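Side-chain contacts in putative xanthine dehydrogenase YAGS fad-binding subunit (PDB 5G5G), which binds the molybdenum and pterin cytosine dinucleotide cofactors of a periplasmic aldehyde oxidase, and so probably carries out the aldehyde oxidation step: residues S186-E191 and A657-P662; A348-G353 and R623-G628; A360-I365 and V435-R440; R440-E445 and P680-M685; V602-M607 and M632-A637. All coordinates share one frame; numbering follows the deposited sequence. Where two conformers were deposited one is given.

Interaction 1 of 5, residues S186-E191 and A657-P662; sequences SHMAME and AGYEVP
The Y659 side chain leaves its backbone with CG anti to N (chi1 -178°), which carries the ring across to S186 and M188. M188 folds back at chi2 and chi3, near -70° in both, so its CG and SD come against that ring. At the far end of the tyrosine, the backbone N of S186 donates to Y659 OH at 3.0 Å. The bond is nearly straight, at 172°. The hydroxyl has a second partner in E640, so two groups fix the end of the ring. S186 CB sits over one ring face, 4.0 Å from the centroid and offset toward the rim. M188 comes in obliquely. Its CG is 3.5 Å from Y659 CD1, and its SD is 4.5 Å from the ring centroid. V661 adds a looser apolar touch, with CG1 4.1 Å from M188 CG. All four residues are buried. The side chain of V661 is about 9 Å from the Fe2S2 cluster, and other protein chains of the assembly cover parts of both loops. Here two loops of the molybdopterin-binding subunit are joined by a buried tyrosine, through a hydrogen bond, a CH-pi contact and an oblique Met-aromatic contact, near the subunit interface.

Interaction 2 of 5, residues A348-G353 and R623-G628; sequences AMRAPG and RSQVIG. With MCN (pterin cytosine dinucleotide), chain Y; MOS (dioxothiomolybdenum(VI) ion), chain Z.
R350, in a loop, faces Q625 and G628 on helix 619-638, and the backbones stay well apart, with R350 CA 11.2 Å from G628 CA. The two segments line the cofactor site of the molybdopterin cofactor-binding fold. The R350 side chain runs extended from CG to NE, with CG anti to the backbone N (chi1 -163°), and so lies along the pterin. One face of its guanidinium is covered by N8' of the cofactor, which is 3.4 Å from R350 NH2 and offset toward the rim. On the helix side, R350 NH2 lies 3.2 Å from Q625 O, and R350 NH1 comes within 4.1 Å of G628 C. The carbonyl of G691 takes a hydrogen bond from R350 NE. Q625 bends at chi2 and brings its CG to 3.5 Å from O4D of the cofactor ribose. The dithiolene sulfurs S7' and S8' of the cofactor bind the molybdenum, each at 2.3 Å. The loop 348-353 curls round the sulfur that the metal carries. A348 and P352 touch this sulfur with their side chains. P352 CD lies 3.5 Å from S of the dioxothiomolybdenum group, and the backbone N of R350 lies 3.4 Å from the same S.

Interaction 3 of 5, residues A360-I365 and V435-R440; sequences ALEIAI and VAAGFR
E362 on helix 354-372 sits against A436 and A437 of strand 429-441, where the backbones come close, with E362 CA 5.7 Å from A436 CA. This is helix-on-strand packing, and it joins the two molybdopterin cofactor-binding regions of the chain. One glutamate does all the work on the helix side. Its CG lies anti to the carbonyl carbon (chi1 -64°), and a second bend at chi2 curls the carboxylate over A437. The backbone N of A437 then donates to E362 OE1 at 2.8 Å, almost straight at 169°. The donor meets that oxygen from above the carboxylate plane, 52° out of it. A436, G438 and R440 make backbone hydrogen bonds to the neighbouring strand 584-596, while the glutamate serves the intervening N-H of A437. E362 OE1 also forms a salt bridge with R380, and OE2 is bonded to Y327. These partners hold the buried carboxylate at both oxygens and would probably favour its charged form. The aliphatic part packs too, with E362 CB 3.7 Å from A436 CB. The carbonyl of A437 is buried here and has no polar partner in the model. Its O lies 3.5 Å from E362 CG.

Interaction 4 of 5, residues R440-E445 and P680-M685; sequences RNNLLE and PISSPM
S682 OG has two hydrogen-bond partners, N442 across the contact and the carbonyl O of A687 in its own loop. The bond from N442 ND2 to S682 OG is 3.2 Å long and bent, with an angle of 136° at the hydrogen. The hydroxyl is also tilted 28° out of the amide plane of the asparagine. N442 reaches it with CG anti to the backbone N (chi1 -179°). The same ND2 donates to Q583 OE1, its stronger partner, and this second bond helps to fix the rotation of the amide. L444 comes in beside this polar pair. L444 CD1 rests 3.4 Å from S682 O, its closest approach, and 4.3 Å from S682 OG. Beyond it, L444 packs on F574, S578 and N513. In the same loop, S683 OG receives a weak bond from M685 N and is also bonded to N513. The N442 side chain is about 7 Å from the pterin cytosine dinucleotide. The contact joins the segment just after strand 429-441 to the loop before helix 698-710, beside the pterin cytosine dinucleotide pocket.

Interaction 5 of 5, residues V602-M607 and M632-A637; sequences VRVRRM and MGMGAA
No flat group carries the contact of V604 and M607 with M634, which is made by methyls, methylenes and sulfur. The flat groups of the strand are guanidiniums that engage elsewhere. R606 makes a cation-pi contact with F412. R603 turns its guanidinium back to its own strand, where NH1 donates to V602 O at 3.0 Å. That oxygen lies 26° out of the guanidinium plane. The same guanidinium pairs with E601 and bonds to the backbone of a neighbouring protein chain. The fold here is a beta-alpha-beta crossover. Strand 602-612 leads through helix 619-638 to strand 669-674, which lies parallel beside it, and the helix packs on the sheet. A classic beta bulge interrupts the strand, with R605 and R606 both facing E592. Outside the two segments, both arginines form salt bridges with E592. With the two bulge residues between them, V604 and M607 both turn their CB toward the helix. M634 reaches from the helix toward the strand with CG anti to the backbone N (chi1 -163°) and its chain bent at chi3. V604 and M634 meet tip to tip, with V604 CG2 3.7 Å from M634 CG and 3.8 Å from M634 SD. M607 crosses M634 at a slant. Other helix residues widen the contact, since L638 touches V604 and M630 touches M607. M634 was modelled in two conformers, so its distances hold for one of them. In that conformer its terminal methyl CE touches both strand side chains, 4.0 Å from V604 CB and 4.0 Å from M607 SD.

Interaction 2 holds the cofactor, and all four others touch it, 3 and 4 through the same residue, R440. H187 NE2 of interaction 1 is 2.8 Å from A348 O, a probable hydrogen bond that ties interaction 1 to the loop round the molybdenum. R350 CD packs 3.6 Å from M632 SD of interaction 5, which uses the same helix 619-638. R440 NH1 lies 2.8 Å from P352 O, another probable hydrogen bond. R440 also forms salt bridges with E354 and E692, and E692 lines the molybdenum pocket. Interactions 3, 4 and 5 all reach one sheet. Interactions 1 and 4 lie on opposite sides of the chain's centre, about 31 Å apart between centres.

Interaction 1 of 5, residues S186-E191 and A657-P662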
# COMPACT_ATOMS: atom_id res chain seq x y z
N SER C 186 -3.14 5.10 6.48
CA SER C 186 -2.85 3.70 6.81
C SER C 186 -1.55 3.22 6.20
O SER C 186 -1.23 3.54 5.06
CB SER C 186 -4.04 2.80 6.33
OG SER C 186 -4.07 1.57 7.03
N HIS C 187 -0.83 2.33 6.91
CA HIS C 187 0.50 1.93 6.45
C HIS C 187 0.46 1.11 5.16
O HIS C 187 1.24 1.31 4.23
CB HIS C 187 1.24 1.17 7.53
CG HIS C 187 1.15 1.83 8.85
ND1 HIS C 187 0.08 1.62 9.71
CD2 HIS C 187 1.96 2.73 9.45
CE1 HIS C 187 0.24 2.38 10.77
NE2 HIS C 187 1.37 3.05 10.65
N MET C 188 -0.49 0.17 5.14
CA MET C 188 -0.65 -0.73 4.02
C MET C 188 0.64 -1.44 3.65
O MET C 188 0.94 -1.68 2.47
CB MET C 188 -1.20 -0.01 2.77
CG MET C 188 -2.40 0.87 3.01
SD MET C 188 -3.91 -0.02 3.44
CE MET C 188 -4.32 -0.78 1.98
N ALA C 189 1.43 -1.84 4.65
CA ALA C 189 2.64 -2.63 4.35
C ALA C 189 2.23 -3.90 3.66
O ALA C 189 1.21 -4.51 4.04
CB ALA C 189 3.41 -2.95 5.63
N MET C 190 2.99 -4.31 2.64
CA MET C 190 2.51 -5.36 1.75
C MET C 190 2.46 -6.69 2.46
O MET C 190 1.66 -7.52 2.08
CB MET C 190 3.33 -5.42 0.49
CG MET C 190 2.65 -6.15 -0.67
SD MET C 190 1.04 -5.51 -1.16
CE MET C 190 1.40 -3.79 -1.32
N GLU C 191 3.30 -6.92 3.48
CA GLU C 191 3.17 -8.12 4.32
C GLU C 191 2.17 -7.84 5.43
O GLU C 191 2.43 -7.02 6.30
CB GLU C 191 4.53 -8.58 4.89
CG GLU C 191 4.45 -9.81 5.80
CD GLU C 191 5.65 -9.96 6.74
OE1 GLU C 191 6.40 -8.96 6.96
OE2 GLU C 191 5.82 -11.07 7.26
N ALA C 657 -7.99 -2.30 -1.95
CA ALA C 657 -8.68 -1.67 -3.11
C ALA C 657 -9.34 -0.36 -2.68
O ALA C 657 -9.16 0.67 -3.36
CB ALA C 657 -9.71 -2.60 -3.71
N GLY C 658 -10.04 -0.37 -1.55
CA GLY C 658 -10.72 0.84 -1.09
C GLY C 658 -9.79 2.00 -0.67
O GLY C 658 -10.13 3.19 -0.87
N TYR C 659 -8.70 1.66 0.01
CA TYR C 659 -7.69 2.65 0.42
C TYR C 659 -6.64 2.63 -0.64
O TYR C 659 -5.92 1.63 -0.78
CB TYR C 659 -7.11 2.30 1.77
CG TYR C 659 -6.08 3.33 2.28
CD1 TYR C 659 -4.71 3.25 1.91
CD2 TYR C 659 -6.47 4.39 3.08
CE1 TYR C 659 -3.78 4.16 2.38
CE2 TYR C 659 -5.58 5.29 3.56
CZ TYR C 659 -4.22 5.18 3.22
OH TYR C 659 -3.31 6.10 3.70
N GLU C 660 -6.52 3.73 -1.40
CA GLU C 660 -5.78 3.68 -2.63
C GLU C 660 -4.39 4.20 -2.45
O GLU C 660 -4.21 5.37 -2.07
CB GLU C 660 -6.48 4.46 -3.75
CG GLU C 660 -7.84 3.92 -4.10
CD GLU C 660 -8.53 4.72 -5.21
OE1 GLU C 660 -7.94 5.70 -5.73
OE2 GLU C 660 -9.66 4.37 -5.57
N VAL C 661 -3.42 3.34 -2.77
CA VAL C 661 -2.01 3.70 -2.81
C VAL C 661 -1.54 3.77 -4.24
O VAL C 661 -2.19 3.25 -5.13
CB VAL C 661 -1.12 2.76 -2.00
CG1 VAL C 661 -1.62 2.73 -0.57
CG2 VAL C 661 -1.02 1.36 -2.64
N PRO C 662 -0.42 4.44 -4.51
CA PRO C 662 -0.01 4.61 -5.89
C PRO C 662 0.36 3.28 -6.56
O PRO C 662 0.86 2.40 -5.89
CB PRO C 662 1.24 5.45 -5.77
CG PRO C 662 0.96 6.30 -4.56
CD PRO C 662 0.37 5.31 -3.62

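Interaction 2 of 5, residues A348-G353 and R623-G628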
# COMPACT_ATOMS: atom_id res chain seq x y z
N ALA C 348 2.19 6.09 15.15
CA ALA C 348 3.22 6.41 14.17
C ALA C 348 2.97 5.87 12.78
O ALA C 348 2.69 4.68 12.57
CB ALA C 348 4.57 5.92 14.63
N MET C 349 3.17 6.76 11.83
CA MET C 349 3.34 6.42 10.45
C MET C 349 4.44 7.34 9.91
O MET C 349 4.56 8.48 10.39
CB MET C 349 2.06 6.57 9.68
CG MET C 349 2.17 6.24 8.20
SD MET C 349 0.51 6.13 7.43
CE MET C 349 0.84 6.20 5.68
N ARG C 350 5.21 6.79 8.99
CA ARG C 350 6.42 7.43 8.39
C ARG C 350 6.44 8.95 8.56
O ARG C 350 5.60 9.64 8.00
CB ARG C 350 6.52 7.04 6.94
CG ARG C 350 7.92 7.28 6.33
CD ARG C 350 7.92 6.71 4.94
NE ARG C 350 9.25 6.64 4.37
CZ ARG C 350 9.63 5.91 3.32
NH1 ARG C 350 8.74 5.21 2.64
NH2 ARG C 350 10.89 5.91 2.91
N ALA C 351 7.40 9.42 9.34
CA ALA C 351 7.55 10.86 9.72
C ALA C 351 6.32 11.36 10.49
O ALA C 351 5.66 12.34 10.12
CB ALA C 351 7.85 11.75 8.51
N PRO C 352 6.05 10.74 11.64
CA PRO C 352 4.94 11.21 12.46
C PRO C 352 5.16 12.67 12.83
O PRO C 352 6.30 13.07 13.17
CB PRO C 352 5.02 10.35 13.73
CG PRO C 352 6.28 9.59 13.63
CD PRO C 352 6.77 9.61 12.25
N GLY C 353 4.09 13.42 12.68
CA GLY C 353 4.12 14.85 12.96
C GLY C 353 4.61 15.66 11.78
O GLY C 353 3.87 16.51 11.27
N ARG C 623 18.86 6.22 -2.26
CA ARG C 623 17.98 6.70 -3.31
C ARG C 623 16.65 5.94 -3.30
O ARG C 623 15.59 6.55 -3.42
CB ARG C 623 18.63 6.65 -4.66
CG ARG C 623 17.67 7.07 -5.76
CD ARG C 623 18.35 7.20 -7.08
NE ARG C 623 17.36 7.53 -8.12
CZ ARG C 623 16.58 6.62 -8.69
NH1 ARG C 623 16.68 5.36 -8.36
NH2 ARG C 623 15.71 6.99 -9.62
N SER C 624 16.71 4.62 -3.11
CA SER C 624 15.46 3.87 -3.03
C SER C 624 14.54 4.35 -1.93
O SER C 624 13.31 4.41 -2.11
CB SER C 624 15.77 2.38 -2.91
OG SER C 624 16.19 1.87 -4.20
N GLN C 625 15.12 4.68 -0.81
CA GLN C 625 14.33 5.19 0.26
C GLN C 625 13.57 6.47 -0.11
O GLN C 625 12.47 6.66 0.26
CB GLN C 625 15.21 5.54 1.45
CG GLN C 625 15.67 4.34 2.25
CD GLN C 625 14.50 3.64 2.89
OE1 GLN C 625 14.07 2.62 2.42
NE2 GLN C 625 13.99 4.23 3.89
N VAL C 626 14.26 7.34 -0.82
CA VAL C 626 13.71 8.62 -1.17
C VAL C 626 12.66 8.51 -2.28
O VAL C 626 11.61 9.15 -2.21
CB VAL C 626 14.81 9.63 -1.49
CG1 VAL C 626 14.21 10.96 -1.85
CG2 VAL C 626 15.66 9.80 -0.24
N ILE C 627 12.92 7.72 -3.30
CA ILE C 627 11.88 7.52 -4.32
C ILE C 627 10.67 6.82 -3.72
O ILE C 627 9.55 7.10 -4.09
CB ILE C 627 12.34 6.82 -5.63
CG1 ILE C 627 12.75 5.36 -5.37
CG2 ILE C 627 13.51 7.57 -6.30
CD1 ILE C 627 13.07 4.61 -6.65
N GLY C 628 10.91 5.96 -2.75
CA GLY C 628 9.85 5.26 -2.07
C GLY C 628 9.01 6.24 -1.27
O GLY C 628 7.75 6.18 -1.22
N1 MCN Y . 20.74 5.35 4.47
C2 MCN Y . 22.06 5.48 3.83
N3 MCN Y . 22.71 6.64 4.57
C4 MCN Y . 22.27 7.49 5.48
C5 MCN Y . 20.95 7.08 6.06
C6 MCN Y . 20.26 6.12 5.50
O2 MCN Y . 22.52 4.88 3.01
N4 MCN Y . 22.86 8.53 5.97
C1' MCN Y . 19.89 4.41 3.76
C2D MCN Y . 20.29 2.92 4.06
O2' MCN Y . 19.91 2.09 2.97
C3' MCN Y . 19.45 2.71 5.22
C4D MCN Y . 18.02 3.40 5.03
O4D MCN Y . 18.54 4.55 4.20
O3' MCN Y . 19.15 1.33 5.64
C5' MCN Y . 17.25 3.96 6.08
O5' MCN Y . 18.02 4.39 7.18
PA MCN Y . 17.38 5.36 8.20
O1A MCN Y . 18.28 5.38 9.43
O2A MCN Y . 16.98 6.63 7.52
O3A MCN Y . 15.94 4.60 8.63
PB MCN Y . 15.85 3.46 9.73
O1B MCN Y . 15.65 4.05 11.06
O2B MCN Y . 16.95 2.47 9.52
O3B MCN Y . 14.55 2.75 9.19
C10 MCN Y . 13.22 3.27 9.59
C9' MCN Y . 12.55 4.09 8.55
C8' MCN Y . 11.19 4.67 9.22
S8' MCN Y . 11.21 5.31 10.77
C7' MCN Y . 10.15 4.44 8.59
S7' MCN Y . 8.54 4.83 9.26
C6' MCN Y . 10.13 4.04 7.08
C7 MCN Y . 11.65 4.15 6.60
O9' MCN Y . 12.51 3.44 7.39
N5' MCN Y . 9.77 2.52 7.14
C4A MCN Y . 10.04 1.68 5.93
N8' MCN Y . 11.72 3.53 5.26
C4B MCN Y . 11.15 2.33 5.03
N1' MCN Y . 11.37 1.71 3.81
C2' MCN Y . 11.04 0.37 3.57
N2' MCN Y . 11.22 -0.19 2.47
N3' MCN Y . 10.06 -0.12 4.39
C4' MCN Y . 9.64 0.30 5.64
O4' MCN Y . 8.82 -0.12 6.48
MO MOS Z . 8.99 5.23 11.49
S MOS Z . 6.90 6.14 11.92
O1 MOS Z . 8.63 3.62 12.19
O2 MOS Z . 9.44 6.38 13.17

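Interaction 3 of 5, residues A360-I365 and V435-R440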
# COMPACT_ATOMS: atom_id res chain seq x y z
N ALA C 360 0.67 21.03 5.75
CA ALA C 360 0.08 22.34 6.03
C ALA C 360 1.08 23.51 5.88
O ALA C 360 0.79 24.46 5.14
CB ALA C 360 -0.55 22.35 7.40
N LEU C 361 2.19 23.48 6.63
CA LEU C 361 3.09 24.60 6.66
C LEU C 361 3.59 25.00 5.27
O LEU C 361 3.70 26.21 4.96
CB LEU C 361 4.29 24.33 7.61
CG LEU C 361 5.41 25.34 7.62
CD1 LEU C 361 4.85 26.67 8.15
CD2 LEU C 361 6.53 24.83 8.51
N GLU C 362 3.92 24.01 4.44
CA GLU C 362 4.55 24.28 3.14
C GLU C 362 3.56 24.78 2.07
O GLU C 362 3.96 25.45 1.13
CB GLU C 362 5.35 23.05 2.67
CG GLU C 362 6.50 22.77 3.61
CD GLU C 362 7.52 23.92 3.65
OE1 GLU C 362 8.06 24.25 2.56
OE2 GLU C 362 7.81 24.48 4.77
N ILE C 363 2.26 24.57 2.30
CA ILE C 363 1.25 25.34 1.51
C ILE C 363 1.18 26.77 2.03
O ILE C 363 1.15 27.70 1.24
CB ILE C 363 -0.17 24.70 1.52
CG1 ILE C 363 -0.14 23.29 0.95
CG2 ILE C 363 -1.15 25.58 0.78
CD1 ILE C 363 -1.46 22.51 1.01
N ALA C 364 1.09 26.95 3.35
CA ALA C 364 1.00 28.27 3.97
C ALA C 364 2.15 29.16 3.54
O ALA C 364 1.96 30.33 3.19
CB ALA C 364 0.89 28.19 5.50
N ILE C 365 3.36 28.59 3.48
CA ILE C 365 4.52 29.36 3.05
C ILE C 365 4.36 29.76 1.57
O ILE C 365 4.69 30.88 1.20
CB ILE C 365 5.81 28.52 3.28
CG1 ILE C 365 6.14 28.38 4.80
CG2 ILE C 365 7.04 29.10 2.55
CD1 ILE C 365 6.46 29.65 5.54
N VAL C 435 7.08 23.72 -5.29
CA VAL C 435 8.17 23.40 -4.43
C VAL C 435 7.74 23.37 -3.00
O VAL C 435 6.79 24.08 -2.61
CB VAL C 435 9.32 24.44 -4.61
CG1 VAL C 435 8.85 25.85 -4.23
CG2 VAL C 435 10.58 24.05 -3.85
N ALA C 436 8.46 22.58 -2.21
CA ALA C 436 8.33 22.60 -0.74
C ALA C 436 9.64 22.17 -0.09
O ALA C 436 10.45 21.43 -0.71
CB ALA C 436 7.20 21.70 -0.26
N ALA C 437 9.82 22.56 1.17
CA ALA C 437 10.91 22.11 2.00
C ALA C 437 10.50 20.86 2.78
O ALA C 437 9.34 20.70 3.15
CB ALA C 437 11.30 23.19 2.98
N GLY C 438 11.50 20.02 3.03
CA GLY C 438 11.44 18.95 3.98
C GLY C 438 12.39 19.17 5.15
O GLY C 438 13.42 19.81 5.02
N PHE C 439 12.03 18.60 6.28
CA PHE C 439 12.71 18.77 7.54
C PHE C 439 12.38 17.57 8.39
O PHE C 439 11.21 17.19 8.51
CB PHE C 439 12.19 20.02 8.24
CG PHE C 439 12.75 20.23 9.63
CD1 PHE C 439 13.99 20.81 9.78
CD2 PHE C 439 12.09 19.70 10.76
CE1 PHE C 439 14.55 20.97 11.05
CE2 PHE C 439 12.66 19.80 12.04
CZ PHE C 439 13.89 20.45 12.16
N ARG C 440 13.40 17.02 9.07
CA ARG C 440 13.20 15.90 10.02
C ARG C 440 14.40 15.84 10.92
O ARG C 440 15.53 15.92 10.45
CB ARG C 440 13.03 14.59 9.28
CG ARG C 440 12.67 13.39 10.14
CD ARG C 440 11.27 13.44 10.73
NE ARG C 440 11.05 12.26 11.54
CZ ARG C 440 10.02 12.05 12.35
NH1 ARG C 440 9.07 12.98 12.51
NH2 ARG C 440 9.92 10.90 13.02

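Interaction 4 of 5, residues R440-E445 and P680-M685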
# COMPACT_ATOMS: atom_id res chain seq x y z
N ARG C 440 13.40 17.02 9.07
CA ARG C 440 13.20 15.90 10.02
C ARG C 440 14.40 15.84 10.92
O ARG C 440 15.53 15.92 10.45
CB ARG C 440 13.03 14.59 9.28
CG ARG C 440 12.67 13.39 10.14
CD ARG C 440 11.27 13.44 10.73
NE ARG C 440 11.05 12.26 11.54
CZ ARG C 440 10.02 12.05 12.35
NH1 ARG C 440 9.07 12.98 12.51
NH2 ARG C 440 9.92 10.90 13.02
N ASN C 441 14.17 15.77 12.22
CA ASN C 441 15.27 15.71 13.14
C ASN C 441 16.13 14.42 13.01
O ASN C 441 15.67 13.40 12.47
CB ASN C 441 14.78 15.90 14.58
CG ASN C 441 14.41 17.35 14.87
OD1 ASN C 441 15.02 18.28 14.36
ND2 ASN C 441 13.43 17.55 15.73
N ASN C 442 17.36 14.53 13.49
CA ASN C 442 18.25 13.40 13.59
C ASN C 442 18.32 13.01 15.05
O ASN C 442 18.68 13.82 15.87
CB ASN C 442 19.63 13.76 13.08
CG ASN C 442 20.57 12.60 13.14
OD1 ASN C 442 20.33 11.60 12.50
ND2 ASN C 442 21.66 12.73 13.90
N LEU C 443 17.99 11.76 15.37
CA LEU C 443 17.87 11.28 16.75
C LEU C 443 18.92 10.19 17.02
O LEU C 443 19.29 9.46 16.13
CB LEU C 443 16.47 10.69 16.97
CG LEU C 443 15.28 11.61 16.69
CD1 LEU C 443 13.96 10.84 16.87
CD2 LEU C 443 15.30 12.87 17.56
N LEU C 444 19.40 10.12 18.27
CA LEU C 444 20.44 9.20 18.63
C LEU C 444 19.94 8.30 19.74
O LEU C 444 19.33 8.78 20.66
CB LEU C 444 21.65 9.94 19.16
CG LEU C 444 22.49 10.81 18.21
CD1 LEU C 444 22.82 10.08 16.93
CD2 LEU C 444 21.84 12.14 17.93
N GLU C 445 20.29 7.03 19.68
CA GLU C 445 19.89 6.03 20.66
C GLU C 445 21.02 5.00 20.76
O GLU C 445 21.77 4.79 19.79
CB GLU C 445 18.60 5.36 20.23
CG GLU C 445 17.33 6.22 20.20
CD GLU C 445 16.88 6.74 21.58
OE1 GLU C 445 17.10 6.04 22.61
OE2 GLU C 445 16.31 7.88 21.61
N PRO C 680 30.01 15.42 11.50
CA PRO C 680 30.74 14.80 12.62
C PRO C 680 30.13 15.01 14.01
O PRO C 680 30.56 14.34 14.94
CB PRO C 680 32.11 15.43 12.57
CG PRO C 680 32.01 16.60 11.70
CD PRO C 680 30.76 16.56 10.91
N ILE C 681 29.11 15.87 14.13
CA ILE C 681 28.42 16.05 15.41
C ILE C 681 27.49 14.85 15.69
O ILE C 681 27.15 14.56 16.84
CB ILE C 681 27.72 17.41 15.46
CG1 ILE C 681 28.84 18.49 15.53
CG2 ILE C 681 26.79 17.52 16.65
CD1 ILE C 681 28.34 19.86 15.20
N SER C 682 27.06 14.20 14.63
CA SER C 682 26.11 13.09 14.72
C SER C 682 26.65 11.80 15.37
O SER C 682 25.99 11.23 16.25
CB SER C 682 25.53 12.76 13.32
OG SER C 682 24.60 11.64 13.36
N SER C 683 27.78 11.31 14.88
CA SER C 683 28.29 9.99 15.27
C SER C 683 29.61 9.75 14.61
O SER C 683 30.01 10.54 13.77
CB SER C 683 27.33 8.89 14.83
OG SER C 683 27.41 8.70 13.39
N PRO C 684 30.27 8.60 14.91
CA PRO C 684 31.53 8.28 14.20
C PRO C 684 31.32 8.00 12.68
O PRO C 684 32.25 8.09 11.92
CB PRO C 684 32.06 7.02 14.90
CG PRO C 684 31.37 7.04 16.24
CD PRO C 684 30.00 7.66 16.02
N MET C 685 30.12 7.63 12.31
CA MET C 685 29.77 7.42 10.91
C MET C 685 29.56 8.73 10.14
O MET C 685 29.65 8.76 8.92
CB MET C 685 28.50 6.54 10.80
CG MET C 685 28.65 5.16 11.38
SD MET C 685 29.95 4.13 10.68
CE MET C 685 29.32 3.90 9.03

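Interaction 5 of 5, residues V602-M607 and M632-A637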
# COMPACT_ATOMS: atom_id res chain seq x y z
N VAL C 602 -5.51 14.34 -11.53
CA VAL C 602 -4.17 14.82 -11.25
C VAL C 602 -3.15 13.72 -11.51
O VAL C 602 -3.27 12.60 -10.98
CB VAL C 602 -4.02 15.34 -9.82
CG1 VAL C 602 -2.69 16.03 -9.67
CG2 VAL C 602 -5.14 16.29 -9.46
N ARG C 603 -2.12 14.05 -12.27
CA ARG C 603 -1.10 13.05 -12.66
C ARG C 603 0.26 13.75 -12.51
O ARG C 603 0.49 14.86 -13.04
CB ARG C 603 -1.32 12.55 -14.10
CG ARG C 603 -2.65 11.84 -14.31
CD ARG C 603 -2.73 10.45 -13.72
NE ARG C 603 -4.04 9.90 -13.98
CZ ARG C 603 -5.07 9.82 -13.11
NH1 ARG C 603 -4.97 10.23 -11.86
NH2 ARG C 603 -6.21 9.27 -13.51
N VAL C 604 1.14 13.12 -11.77
CA VAL C 604 2.45 13.69 -11.58
C VAL C 604 3.34 13.41 -12.77
O VAL C 604 3.44 12.28 -13.22
CB VAL C 604 3.10 13.17 -10.30
CG1 VAL C 604 4.43 13.90 -9.99
CG2 VAL C 604 2.13 13.35 -9.14
N ARG C 605 4.04 14.44 -13.24
CA ARG C 605 4.88 14.37 -14.42
C ARG C 605 6.37 14.21 -14.18
O ARG C 605 7.03 13.54 -14.97
CB ARG C 605 4.66 15.57 -15.30
CG ARG C 605 3.26 15.55 -15.91
CD ARG C 605 2.80 16.92 -16.35
NE ARG C 605 3.60 17.47 -17.45
CZ ARG C 605 3.29 17.40 -18.75
NH1 ARG C 605 2.19 16.82 -19.16
NH2 ARG C 605 4.09 17.98 -19.64
N ARG C 606 6.89 14.80 -13.09
CA ARG C 606 8.30 14.78 -12.77
C ARG C 606 8.43 15.13 -11.30
O ARG C 606 7.72 16.03 -10.81
CB ARG C 606 8.99 15.81 -13.64
CG ARG C 606 10.48 15.79 -13.60
CD ARG C 606 11.01 16.61 -14.79
NE ARG C 606 10.36 17.93 -15.01
CZ ARG C 606 10.94 19.12 -14.82
NH1 ARG C 606 12.16 19.24 -14.34
NH2 ARG C 606 10.30 20.24 -15.10
N MET C 607 9.32 14.41 -10.60
CA MET C 607 9.67 14.75 -9.21
C MET C 607 11.17 14.75 -9.01
O MET C 607 11.85 13.86 -9.51
CB MET C 607 9.02 13.76 -8.24
CG MET C 607 7.52 13.63 -8.40
SD MET C 607 6.89 12.36 -7.27
CE MET C 607 7.01 13.20 -5.72
N MET C 632 5.11 7.51 -1.57
CA MET C 632 4.16 7.55 -0.46
C MET C 632 3.58 8.97 -0.25
O MET C 632 2.40 9.14 0.07
CB MET C 632 4.86 7.03 0.80
CG MET C 632 3.96 6.80 1.95
SD MET C 632 4.86 5.82 3.21
CE MET C 632 4.77 4.18 2.58
N GLY C 633 4.39 9.98 -0.54
CA GLY C 633 3.92 11.35 -0.54
C GLY C 633 2.95 11.67 -1.66
O GLY C 633 2.04 12.51 -1.50
N MET C 634 3.17 11.09 -2.82
CA MET C 634 2.18 11.18 -3.91
C MET C 634 0.85 10.61 -3.41
O MET C 634 -0.22 11.19 -3.69
CB MET C 634 2.63 10.47 -5.17
CG MET C 634 1.84 10.89 -6.41
SD MET C 634 2.04 9.83 -7.84
CE MET C 634 3.80 9.93 -8.09
N GLY C 635 0.91 9.48 -2.72
CA GLY C 635 -0.31 8.88 -2.15
C GLY C 635 -1.08 9.84 -1.25
O GLY C 635 -2.29 10.09 -1.41
N ALA C 636 -0.34 10.37 -0.30
CA ALA C 636 -0.86 11.30 0.66
C ALA C 636 -1.43 12.53 0.02
O ALA C 636 -2.46 13.05 0.49
CB ALA C 636 0.21 11.66 1.70
N ALA C 637 -0.80 12.99 -1.06
CA ALA C 637 -1.25 14.21 -1.69
C ALA C 637 -2.53 14.00 -2.51
O ALA C 637 -3.36 14.94 -2.59
CB ALA C 637 -0.17 14.82 -2.58